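PDB 2W2K: D-mandelate dehydrogenase from Rhodotorula graminis, which binds NAD and probably oxidises D-mandelate to its 2-oxo acid, as a D-2-hydroxyacid dehydrogenase. Local coordinates for residues 324-327 with 332-335; 132-137 with 151-156; 207-212 with 218-223; 55-60 with 65-70; 281-284 with 288-291. All coordinates share one frame; numbering follows the deposited sequence.

Contact 1: residues 324-327 with 332-335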
# COMPACT_ATOMS: atom_id res chain seq x y z
N ILE B 324 9.95 -5.74 -34.12
CA ILE B 324 10.91 -5.67 -35.26
C ILE B 324 10.86 -6.95 -36.14
O ILE B 324 10.90 -6.88 -37.39
CB ILE B 324 12.34 -5.31 -34.74
CG1 ILE B 324 12.37 -3.86 -34.19
CG2 ILE B 324 13.39 -5.48 -35.85
CD1 ILE B 324 13.63 -3.55 -33.36
N ASP B 325 10.73 -8.11 -35.50
CA ASP B 325 10.61 -9.41 -36.21
C ASP B 325 9.36 -9.43 -37.11
O ASP B 325 9.46 -9.72 -38.32
CB ASP B 325 10.57 -10.57 -35.19
CG ASP B 325 10.76 -11.96 -35.82
OD1 ASP B 325 10.52 -12.18 -37.03
OD2 ASP B 325 11.15 -12.88 -35.07
N ARG B 326 8.20 -9.14 -36.51
CA ARG B 326 6.93 -8.98 -37.26
C ARG B 326 7.07 -8.05 -38.49
O ARG B 326 6.74 -8.44 -39.60
CB ARG B 326 5.79 -8.47 -36.37
CG ARG B 326 5.28 -9.51 -35.37
CD ARG B 326 4.27 -8.90 -34.36
NE ARG B 326 3.07 -8.34 -34.99
CZ ARG B 326 1.91 -8.99 -35.17
NH1 ARG B 326 1.76 -10.25 -34.79
NH2 ARG B 326 0.90 -8.35 -35.75
N PHE B 327 7.57 -6.83 -38.26
CA PHE B 327 7.58 -5.75 -39.26
C PHE B 327 8.62 -5.92 -40.39
O PHE B 327 8.36 -5.54 -41.53
CB PHE B 327 7.77 -4.39 -38.54
CG PHE B 327 7.33 -3.19 -39.36
CD1 PHE B 327 5.98 -2.86 -39.49
CD2 PHE B 327 8.28 -2.38 -39.99
CE1 PHE B 327 5.57 -1.74 -40.24
CE2 PHE B 327 7.88 -1.25 -40.74
CZ PHE B 327 6.53 -0.93 -40.86
N LYS B 332 3.91 -8.53 -41.10
CA LYS B 332 2.84 -8.24 -40.12
C LYS B 332 2.97 -6.83 -39.48
O LYS B 332 4.08 -6.33 -39.29
CB LYS B 332 2.83 -9.31 -39.03
CG LYS B 332 2.44 -10.71 -39.55
CD LYS B 332 2.07 -11.63 -38.39
CE LYS B 332 1.69 -13.02 -38.89
NZ LYS B 332 1.52 -13.97 -37.77
N PRO B 333 1.83 -6.20 -39.15
CA PRO B 333 1.84 -4.89 -38.48
C PRO B 333 2.41 -4.91 -37.05
O PRO B 333 2.40 -5.96 -36.39
CB PRO B 333 0.35 -4.50 -38.44
CG PRO B 333 -0.38 -5.79 -38.57
CD PRO B 333 0.46 -6.66 -39.44
N LEU B 334 2.91 -3.75 -36.61
CA LEU B 334 3.39 -3.55 -35.23
C LEU B 334 2.25 -3.77 -34.21
O LEU B 334 1.07 -3.49 -34.49
CB LEU B 334 3.95 -2.11 -35.06
CG LEU B 334 5.19 -1.65 -35.87
CD1 LEU B 334 5.43 -0.10 -35.77
CD2 LEU B 334 6.44 -2.43 -35.46
N LEU B 335 2.61 -4.30 -33.04
CA LEU B 335 1.65 -4.54 -31.94
C LEU B 335 1.31 -3.24 -31.19
O LEU B 335 0.17 -3.05 -30.74
CB LEU B 335 2.23 -5.57 -30.97
CG LEU B 335 2.51 -7.01 -31.44
CD1 LEU B 335 3.37 -7.78 -30.41
CD2 LEU B 335 1.22 -7.78 -31.77
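Lys332 N donates to Arg326 O at 3.2 Å, a bond across six residues that turns the chain back along helix 310-330 just after its end. The same arginine also reaches over with its side chain. Arg326 NE lies 2.8 Å and NH2 2.9 Å from Pro333 O, so a single carbonyl oxygen takes two hydrogen bonds from the side of the guanidinium and lies nearly in its plane. After an extended chi2, a bend at chi3 (61°) swings the group to this position. One guanidinium face receives Leu335 CD2 over its centre, 3.7 Å from Arg326 CZ; the opposite face is lined by the aliphatic stem of Lys332, with CB offset toward the rim. This long helix is the C-terminal one that returns to the five-stranded parallel sheet and packs on it: Ile324 sits on strand 54-57, Phe327 on strands 83-86 and 105-107. Phe327 CB meets Leu334 CD2 at 3.9 Å, the ring edges on with CD1 3.9 Å from Leu334 CG, and Leu334 rests on the same two strands. Beside this apolar patch, Phe327 CA makes a CA-H...O contact of 3.5 Å with Lys332 O.

Contact 2: residues 132-137 with 151-156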
# COMPACT_ATOMS: atom_id res chain seq x y z
N ALA B 132 1.20 6.92 6.83
CA ALA B 132 2.21 5.87 7.05
C ALA B 132 3.65 6.37 6.88
O ALA B 132 4.58 5.85 7.53
CB ALA B 132 1.93 4.68 6.13
N SER B 133 3.83 7.36 6.01
CA SER B 133 5.15 7.94 5.76
C SER B 133 5.72 8.58 7.05
O SER B 133 6.90 8.37 7.39
CB SER B 133 5.10 8.94 4.60
OG SER B 133 6.40 9.43 4.31
N TYR B 134 4.88 9.33 7.75
CA TYR B 134 5.21 9.95 9.05
C TYR B 134 5.49 8.87 10.11
O TYR B 134 6.46 8.98 10.89
CB TYR B 134 4.04 10.85 9.47
CG TYR B 134 4.23 11.65 10.76
CD1 TYR B 134 5.29 12.55 10.90
CD2 TYR B 134 3.31 11.53 11.80
CE1 TYR B 134 5.45 13.31 12.08
CE2 TYR B 134 3.45 12.28 12.99
CZ TYR B 134 4.53 13.17 13.11
OH TYR B 134 4.68 13.93 14.26
N SER B 135 4.64 7.84 10.16
CA SER B 135 4.84 6.70 11.06
C SER B 135 6.20 6.00 10.85
O SER B 135 6.86 5.65 11.84
CB SER B 135 3.68 5.70 10.92
OG SER B 135 3.69 4.71 11.95
N GLU B 136 6.61 5.78 9.59
CA GLU B 136 7.93 5.17 9.32
C GLU B 136 9.08 6.02 9.90
O GLU B 136 9.98 5.50 10.58
CB GLU B 136 8.17 4.92 7.80
CG GLU B 136 7.26 3.85 7.15
CD GLU B 136 7.86 3.23 5.85
OE1 GLU B 136 9.10 3.17 5.70
OE2 GLU B 136 7.08 2.76 4.98
N ARG B 137 9.04 7.33 9.67
CA ARG B 137 10.11 8.22 10.17
C ARG B 137 10.22 8.24 11.70
O ARG B 137 11.34 8.24 12.24
CB ARG B 137 9.98 9.64 9.59
CG ARG B 137 10.36 9.67 8.12
CD ARG B 137 10.66 11.05 7.55
NE ARG B 137 9.70 12.10 7.88
CZ ARG B 137 8.50 12.26 7.31
NH1 ARG B 137 8.05 11.44 6.39
NH2 ARG B 137 7.75 13.27 7.70
N HIS B 151 2.11 7.29 17.53
CA HIS B 151 1.00 6.32 17.54
C HIS B 151 -0.32 7.01 17.90
O HIS B 151 -1.34 6.83 17.21
CB HIS B 151 1.30 5.17 18.52
CG HIS B 151 0.23 4.13 18.61
ND1 HIS B 151 -0.79 4.18 19.54
CD2 HIS B 151 0.02 3.00 17.90
CE1 HIS B 151 -1.58 3.14 19.39
NE2 HIS B 151 -1.10 2.40 18.40
N LEU B 152 -0.29 7.83 18.95
CA LEU B 152 -1.50 8.56 19.39
C LEU B 152 -1.88 9.71 18.44
O LEU B 152 -3.05 9.87 18.10
CB LEU B 152 -1.36 9.06 20.83
CG LEU B 152 -1.26 7.97 21.92
CD1 LEU B 152 -1.14 8.58 23.31
CD2 LEU B 152 -2.43 6.95 21.89
N GLU B 153 -0.88 10.48 17.99
CA GLU B 153 -1.09 11.62 17.09
C GLU B 153 -1.81 11.20 15.79
O GLU B 153 -2.75 11.88 15.33
CB GLU B 153 0.24 12.32 16.79
CG GLU B 153 0.12 13.64 15.97
CD GLU B 153 1.44 14.15 15.40
OE1 GLU B 153 2.53 13.79 15.93
OE2 GLU B 153 1.41 14.93 14.41
N ILE B 154 -1.36 10.09 15.20
CA ILE B 154 -1.93 9.59 13.90
C ILE B 154 -3.44 9.25 14.03
O ILE B 154 -4.19 9.38 13.07
CB ILE B 154 -1.07 8.42 13.32
CG1 ILE B 154 0.28 8.98 12.83
CG2 ILE B 154 -1.80 7.63 12.18
CD1 ILE B 154 1.34 7.92 12.45
N GLY B 155 -3.88 8.82 15.22
CA GLY B 155 -5.27 8.48 15.46
C GLY B 155 -6.22 9.66 15.35
O GLY B 155 -7.43 9.47 15.17
N LYS B 156 -5.69 10.88 15.48
CA LYS B 156 -6.51 12.11 15.33
C LYS B 156 -6.90 12.44 13.88
O LYS B 156 -7.79 13.26 13.66
CB LYS B 156 -5.77 13.34 15.90
CG LYS B 156 -5.31 13.22 17.37
CD LYS B 156 -6.40 12.62 18.27
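Tyr134 and Glu153 make the hydrogen bond between the segments 132-137 and 151-156: the phenol OH of Tyr134 donates to Glu153 OE1 at 2.7 Å. The carboxylate oxygen is approached on its syn side, 22° out of the carboxylate plane, and lies at the edge of the tyrosine ring. The two flat groups are turned 70° against each other, so the carboxylate stands steeply to the ring instead of lying along it. Both side chains leave their helices with CG anti to the backbone N, and the glutamate runs on extended until its carboxylate meets the phenol. The second oxygen, OE2, forms a salt bridge with Lys297, which would be expected to favour the ionised carboxylate and so a good acceptor for the tyrosine.

The remaining contacts are apolar and belong to Ile154. Its CG1 passes the rim of the Tyr134 ring at CD2, 4.1 Å away, the isoleucine and the tyrosine lying alongside and pointing opposite ways. The CG1 branch continues to CD1, and Ile154 CD1 presses on Ser135 CB at 3.6 Å. Ser135 OG is hydrogen-bonded to a polar side chain of the other protein chain.

These two helices of the nucleotide-binding part of the chain pack side by side. His298, just ahead of strand 299-301, meets the Tyr134 ring edge-to-face, and Arg137 bonds to Lys297 O. Helix 132-139 also lies against the other chain of the assembly, whose side chains hydrogen-bond to Ser133 OG and to both carboxylate oxygens of Glu136.

Contact 3: residues 207-212 with 218-223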
# COMPACT_ATOMS: atom_id res chain seq x y z
N GLY B 207 -19.00 1.40 -11.14
CA GLY B 207 -19.99 2.34 -10.61
C GLY B 207 -19.56 3.79 -10.85
O GLY B 207 -19.75 4.64 -9.97
N ALA B 208 -18.98 4.05 -12.02
CA ALA B 208 -18.33 5.34 -12.32
C ALA B 208 -19.33 6.45 -12.62
O ALA B 208 -20.24 6.25 -13.45
CB ALA B 208 -17.35 5.18 -13.51
N GLU B 209 -19.20 7.61 -11.94
CA GLU B 209 -20.01 8.80 -12.27
C GLU B 209 -19.13 9.84 -12.98
O GLU B 209 -18.14 10.27 -12.41
CB GLU B 209 -20.63 9.40 -11.00
CG GLU B 209 -21.46 10.66 -11.29
CD GLU B 209 -21.87 11.44 -10.03
OE1 GLU B 209 -21.80 10.90 -8.90
OE2 GLU B 209 -22.27 12.62 -10.19
N ARG B 210 -19.48 10.23 -14.21
CA ARG B 210 -18.72 11.25 -14.95
C ARG B 210 -19.15 12.68 -14.57
O ARG B 210 -20.36 12.97 -14.44
CB ARG B 210 -18.87 11.03 -16.47
CG ARG B 210 -17.86 11.79 -17.38
CD ARG B 210 -18.16 11.63 -18.89
NE ARG B 210 -17.07 12.19 -19.71
CZ ARG B 210 -17.12 12.43 -21.02
NH1 ARG B 210 -18.23 12.18 -21.73
NH2 ARG B 210 -16.05 12.94 -21.63
N VAL B 211 -18.18 13.58 -14.42
CA VAL B 211 -18.45 15.03 -14.33
C VAL B 211 -17.87 15.78 -15.53
O VAL B 211 -17.03 15.25 -16.25
CB VAL B 211 -18.02 15.67 -12.95
CG1 VAL B 211 -18.80 15.02 -11.79
CG2 VAL B 211 -16.49 15.55 -12.73
N ASP B 212 -18.32 17.03 -15.75
CA ASP B 212 -17.95 17.78 -16.97
C ASP B 212 -16.66 18.61 -16.90
O ASP B 212 -16.05 18.90 -17.95
CB ASP B 212 -19.09 18.71 -17.42
CG ASP B 212 -20.40 17.95 -17.66
OD1 ASP B 212 -20.37 16.86 -18.28
OD2 ASP B 212 -21.46 18.46 -17.23
N ALA B 218 -12.56 18.14 -8.58
CA ALA B 218 -11.87 18.57 -7.34
C ALA B 218 -12.81 18.64 -6.12
O ALA B 218 -12.50 18.12 -5.04
CB ALA B 218 -11.14 19.92 -7.58
N ARG B 219 -13.97 19.27 -6.31
CA ARG B 219 -14.93 19.49 -5.21
C ARG B 219 -15.51 18.18 -4.65
O ARG B 219 -15.84 18.10 -3.45
CB ARG B 219 -16.07 20.41 -5.69
CG ARG B 219 -17.03 20.84 -4.59
CD ARG B 219 -18.12 21.80 -5.10
NE ARG B 219 -19.09 22.04 -4.02
CZ ARG B 219 -18.96 22.93 -3.03
NH1 ARG B 219 -17.89 23.72 -2.93
NH2 ARG B 219 -19.90 23.01 -2.10
N ARG B 220 -15.67 17.18 -5.50
CA ARG B 220 -16.36 15.91 -5.12
C ARG B 220 -15.43 14.92 -4.38
O ARG B 220 -15.91 13.95 -3.75
CB ARG B 220 -16.98 15.22 -6.35
CG ARG B 220 -18.14 15.99 -7.08
CD ARG B 220 -19.48 15.97 -6.31
NE ARG B 220 -20.02 14.61 -6.20
CZ ARG B 220 -20.66 13.97 -7.18
NH1 ARG B 220 -20.92 14.56 -8.35
NH2 ARG B 220 -21.07 12.73 -6.97
N SER B 221 -14.12 15.15 -4.44
CA SER B 221 -13.12 14.11 -4.07
C SER B 221 -12.61 14.14 -2.62
O SER B 221 -12.43 15.21 -2.05
CB SER B 221 -11.91 14.18 -5.03
OG SER B 221 -12.32 14.09 -6.40
N ASP B 222 -12.36 12.96 -2.05
CA ASP B 222 -11.60 12.82 -0.80
C ASP B 222 -10.10 12.58 -1.09
O ASP B 222 -9.23 13.07 -0.35
CB ASP B 222 -12.19 11.70 0.08
CG ASP B 222 -13.62 12.02 0.55
OD1 ASP B 222 -13.80 13.03 1.29
OD2 ASP B 222 -14.56 11.27 0.19
N CYS B 223 -9.82 11.83 -2.16
CA CYS B 223 -8.45 11.72 -2.70
C CYS B 223 -8.49 11.82 -4.24
O CYS B 223 -9.24 11.07 -4.89
CB CYS B 223 -7.82 10.38 -2.28
SG CYS B 223 -6.03 10.16 -2.72
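Glu209 and Arg220 bridge the two ends of a beta-alpha-beta crossover in the Rossmann-type NAD-binding domain, which runs from outer strand 209-210 through helix 214-220 to strand 223-226, beyond strands 189-193 and 165-169 in the sheet. Arg220 grips the glutamate end-on, one nitrogen for each oxygen: Arg220 NH2 to Glu209 OE1 at 2.8 Å and NH1 to OE2 at 3.0 Å, the pair forming a bidentate salt bridge. Both acceptors lie close to the guanidinium plane, and the bonds are fairly straight, with N-H...O angles of 155° and 164°. The fit is skewed all the same, because carboxylate and guanidinium planes are 48° apart: OE1 is met on its syn side but OE2 from above the carboxylate plane.

The two side chains reach the bridge differently. Glu209 stretches out from the strand, CG anti to the backbone N, whereas Arg220 is bent at chi2 and again at chi3, which curls its head back toward the strand. Val211, two residues along on the same side of the strand, adds one loose apolar touch, its CG1 lying 4.1 Å from Arg220 NH1. Both charged residues are exposed, so water probably weakens the bridge.

Glu209 and Val211 pair by backbone hydrogen bonds with strand 189-193, and Val211 packs on Val191; its side chain is about 9 Å from that of Asp194, an NAD-binding residue. Helix 214-220 rests through Ala218 on helix 240-245, and beyond Arg220 the chain joins strand 165-169 by backbone bonds from Asp222 and Cys223.

Contact 4: residues 55-60 with 65-70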
# COMPACT_ATOMS: atom_id res chain seq x y z
N ILE B 55 16.30 0.16 -35.47
CA ILE B 55 16.95 0.52 -34.22
C ILE B 55 16.14 -0.12 -33.06
O ILE B 55 14.90 -0.07 -33.07
CB ILE B 55 16.95 2.09 -34.01
CG1 ILE B 55 17.73 2.82 -35.13
CG2 ILE B 55 17.55 2.44 -32.63
CD1 ILE B 55 17.19 4.28 -35.39
N ILE B 56 16.85 -0.68 -32.06
CA ILE B 56 16.24 -1.24 -30.82
C ILE B 56 16.84 -0.64 -29.52
O ILE B 56 18.06 -0.37 -29.42
CB ILE B 56 16.32 -2.84 -30.82
CG1 ILE B 56 15.29 -3.47 -29.85
CG2 ILE B 56 17.77 -3.33 -30.64
CD1 ILE B 56 15.11 -5.03 -29.94
N LYS B 57 15.97 -0.43 -28.53
CA LYS B 57 16.33 0.22 -27.24
C LYS B 57 15.59 -0.58 -26.15
O LYS B 57 14.35 -0.43 -25.96
CB LYS B 57 15.89 1.71 -27.28
CG LYS B 57 16.38 2.63 -26.08
CD LYS B 57 15.65 3.99 -26.15
CE LYS B 57 16.07 5.03 -25.08
NZ LYS B 57 15.74 4.66 -23.66
N LEU B 58 16.34 -1.46 -25.45
CA LEU B 58 15.75 -2.51 -24.59
C LEU B 58 15.28 -2.08 -23.18
O LEU B 58 14.57 -2.84 -22.49
CB LEU B 58 16.72 -3.71 -24.47
CG LEU B 58 17.02 -4.46 -25.79
CD1 LEU B 58 18.26 -5.37 -25.65
CD2 LEU B 58 15.85 -5.28 -26.21
N ALA B 59 15.69 -0.88 -22.75
CA ALA B 59 15.34 -0.38 -21.42
C ALA B 59 15.24 1.15 -21.43
O ALA B 59 15.90 1.82 -22.22
CB ALA B 59 16.38 -0.82 -20.35
N VAL B 60 14.44 1.69 -20.51
CA VAL B 60 14.21 3.15 -20.45
C VAL B 60 15.52 3.89 -20.16
O VAL B 60 15.80 4.96 -20.75
CB VAL B 60 13.10 3.49 -19.39
CG1 VAL B 60 13.09 4.99 -19.07
CG2 VAL B 60 11.72 3.05 -19.90
N GLU B 65 22.82 8.67 -23.50
CA GLU B 65 23.91 9.48 -24.08
C GLU B 65 23.54 10.05 -25.46
O GLU B 65 24.05 11.10 -25.87
CB GLU B 65 25.21 8.67 -24.19
CG GLU B 65 25.80 8.14 -22.86
CD GLU B 65 25.31 6.76 -22.46
OE1 GLU B 65 24.28 6.29 -22.97
OE2 GLU B 65 25.96 6.17 -21.57
N SER B 66 22.68 9.34 -26.19
CA SER B 66 22.20 9.82 -27.50
C SER B 66 21.22 11.02 -27.51
O SER B 66 21.07 11.65 -28.56
CB SER B 66 21.63 8.66 -28.35
OG SER B 66 20.41 8.14 -27.83
N TYR B 67 20.57 11.31 -26.38
CA TYR B 67 19.47 12.29 -26.34
C TYR B 67 19.98 13.75 -26.58
O TYR B 67 21.11 14.07 -26.20
CB TYR B 67 18.71 12.25 -25.01
CG TYR B 67 17.98 10.98 -24.57
CD1 TYR B 67 17.80 9.88 -25.43
CD2 TYR B 67 17.47 10.89 -23.27
CE1 TYR B 67 17.11 8.70 -24.97
CE2 TYR B 67 16.80 9.76 -22.82
CZ TYR B 67 16.62 8.67 -23.67
OH TYR B 67 15.96 7.56 -23.18
N PRO B 68 19.14 14.61 -27.18
CA PRO B 68 17.81 14.33 -27.74
C PRO B 68 17.90 13.75 -29.16
O PRO B 68 18.90 13.99 -29.87
CB PRO B 68 17.16 15.72 -27.80
CG PRO B 68 18.33 16.65 -28.08
CD PRO B 68 19.50 16.04 -27.32
N TRP B 69 16.87 12.99 -29.53
CA TRP B 69 16.63 12.61 -30.94
C TRP B 69 15.88 13.78 -31.60
O TRP B 69 14.67 13.72 -31.87
CB TRP B 69 15.90 11.23 -31.03
CG TRP B 69 16.87 10.06 -30.81
CD1 TRP B 69 17.55 9.75 -29.65
CD2 TRP B 69 17.28 9.06 -31.78
NE1 TRP B 69 18.34 8.64 -29.84
CE2 TRP B 69 18.20 8.20 -31.13
CE3 TRP B 69 16.98 8.83 -33.13
CZ2 TRP B 69 18.82 7.12 -31.80
CZ3 TRP B 69 17.59 7.73 -33.79
CH2 TRP B 69 18.50 6.91 -33.12
N ASN B 70 16.62 14.87 -31.83
CA ASN B 70 16.07 16.07 -32.47
C ASN B 70 16.11 16.00 -34.01
O ASN B 70 16.64 15.03 -34.59
CB ASN B 70 16.75 17.38 -31.94
CG ASN B 70 18.28 17.41 -32.15
OD1 ASN B 70 18.87 16.57 -32.83
ND2 ASN B 70 18.92 18.43 -31.57
O HOH W 1 14.82 7.67 -20.79
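Lys57 points from its strand toward Tyr67, with CG anti to the backbone N (chi1 -171°) and the chain extended through CD, past Ala86 of the adjoining strand. Lys57 CE then comes in at the edge of the Tyr67 ring, 3.8 Å from CE1, and a turn at chi4 (-66°) brings Lys57 NZ to Tyr67 OH, a hydrogen bond of 2.9 Å. Lys57 NZ also donates to Ala59 O at 3.2 Å and to Asn62 O, so this buried charge is met by the phenol and by backbone carbonyls of the loop it closes. That loop follows the C-terminal end of strand 54-57, the middle strand of the five-stranded parallel sheet, and the Val60 side chain in it lies about 8 Å from Gly307, a residue of the NAD site. A methionine in place of Lys57 would probably leave Ala59 O and Tyr67 OH without their shared donor and let the loop drift. A water joins Tyr67 OH, at 2.7 Å, to Val60 O, and the tyrosine ring stacks on Trp93. Two residues earlier in the strand, Ile55 CD1 meets the six-membered ring of Trp69 at CH2, 3.7 Å away, while Trp69 NE1 is held by Ser66 OG at 2.9 Å, near the ring plane.

Contact 5: residues 281-284 with 288-291. Unlike the reference sequence in segment 288-291: Asn288 (reference Gln).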
# COMPACT_ATOMS: atom_id res chain seq x y z
N ASP B 281 5.23 10.21 -6.86
CA ASP B 281 6.27 9.34 -7.46
C ASP B 281 7.08 10.11 -8.52
O ASP B 281 8.19 9.71 -8.89
CB ASP B 281 5.63 8.10 -8.13
CG ASP B 281 6.66 7.08 -8.63
OD1 ASP B 281 7.54 6.65 -7.83
OD2 ASP B 281 6.56 6.67 -9.81
N VAL B 282 6.52 11.22 -9.01
CA VAL B 282 7.09 12.00 -10.12
C VAL B 282 7.17 13.49 -9.71
O VAL B 282 6.31 13.98 -8.96
CB VAL B 282 6.30 11.79 -11.47
CG1 VAL B 282 6.44 10.33 -11.96
CG2 VAL B 282 4.78 12.16 -11.32
N HIS B 283 8.21 14.21 -10.18
CA HIS B 283 8.61 15.49 -9.54
C HIS B 283 8.82 16.56 -10.59
O HIS B 283 9.35 16.25 -11.66
CB HIS B 283 9.88 15.23 -8.70
CG HIS B 283 9.67 14.20 -7.62
ND1 HIS B 283 9.87 12.85 -7.82
CD2 HIS B 283 9.20 14.32 -6.36
CE1 HIS B 283 9.55 12.19 -6.72
NE2 HIS B 283 9.13 13.06 -5.81
N GLU B 284 8.35 17.80 -10.34
CA GLU B 284 8.40 18.84 -11.41
C GLU B 284 9.83 19.07 -11.97
O GLU B 284 10.00 19.19 -13.20
CB GLU B 284 7.77 20.19 -10.98
CG GLU B 284 7.74 21.23 -12.16
CD GLU B 284 6.93 22.50 -11.88
OE1 GLU B 284 6.35 22.64 -10.78
OE2 GLU B 284 6.89 23.38 -12.79
N ASN B 288 15.74 16.47 -9.01
CA ASN B 288 15.72 17.15 -7.68
C ASN B 288 14.30 17.15 -7.11
O ASN B 288 13.37 17.72 -7.71
CB ASN B 288 16.34 18.58 -7.63
CG ASN B 288 17.14 18.86 -6.25
OD1 ASN B 288 16.60 18.76 -5.13
ND2 ASN B 288 18.42 19.14 -6.38
N VAL B 289 14.17 16.52 -5.96
CA VAL B 289 12.93 16.48 -5.18
C VAL B 289 12.86 17.78 -4.35
O VAL B 289 13.88 18.26 -3.84
CB VAL B 289 12.93 15.25 -4.25
CG1 VAL B 289 11.73 15.25 -3.27
CG2 VAL B 289 12.97 13.94 -5.09
N SER B 290 11.65 18.32 -4.19
CA SER B 290 11.40 19.58 -3.46
C SER B 290 11.86 19.56 -2.00
O SER B 290 11.34 18.78 -1.19
CB SER B 290 9.89 19.91 -3.52
OG SER B 290 9.59 21.05 -2.73
N LYS B 291 12.82 20.42 -1.64
CA LYS B 291 13.25 20.52 -0.24
C LYS B 291 12.12 21.03 0.68
O LYS B 291 12.00 20.57 1.82
CB LYS B 291 14.52 21.37 -0.09
CG LYS B 291 15.73 20.73 -0.78
CD LYS B 291 16.99 21.59 -0.67
CE LYS B 291 17.98 21.21 -1.75
NZ LYS B 291 18.48 19.82 -1.56
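His283, which packs against Val289, is reached from strand 275-280 by way of Asp281, one of the NAD-binding residues. The Asp281 carboxylate is tied down on both oxygens: OD1 accepts from Thr302 OG1 and Ile305 N, OD2 from Gly306 N, which fixes this end of the segment to the loop after strand 299-301. Val282 follows, its side chain against His304. Next comes His283, whose backbone N is bonded to Glu286 OE1 within the intervening turn.

With chi1 at -60° its imidazole is directed at the second segment, and Val289 CG2 lies squarely over one face. The methyl is 4.0 Å from the centroid of the His283 ring and 8° off the ring normal, a CH-pi contact with little offset. Val289 CG2 is 4.0 Å from both CD2 and NE2 of His283, while the other branch, Val289 CG1, stands 4.1 Å from His283 CD2 near the ring's rim. The valine sets CG1 anti to the backbone N (chi1 173°), which leaves CG2 the branch that faces the imidazole. With an alanine in place of the histidine, Val289 CG2 would probably lose the ring face it rests on, and a gap would open between the two ends of the loop. Glu284, last in the segment, turns elsewhere: its carboxylate bonds to Gln263 N and His236 NE2.

The contact closes the loop between strand 275-280 and helix 291-294. His283 and Val289 both rest on Leu301 of edge strand 299-301, Val289 also meets an aromatic side chain of the other chain of the assembly, and Ser290 N-caps the helix while packing against helix 263-271.

In the fold
Contacts 4 and 5 are the buried ones, contacts 1 and 3 lie at the surface, and contact 2 is partly buried. Contacts 1 and 4 belong to the five-stranded sheet and touch: Ile324 CD1 of helix 310-330 packs on Ile56 CB, 3.8 Å away. Contacts 2, 3 and 5 share the seven-stranded NAD-binding part, without touching one another. The chemistry follows place. Contact 3 is an exposed salt bridge, contact 1 an arginine on a backbone oxygen; contact 4 buries an ammonium group among oxygens, and contact 5 is a CH-pi contact of a methyl on an imidazole face, with no hydrogen bond across its segments. Contacts 2 and 5 both reach the other chain of the assembly.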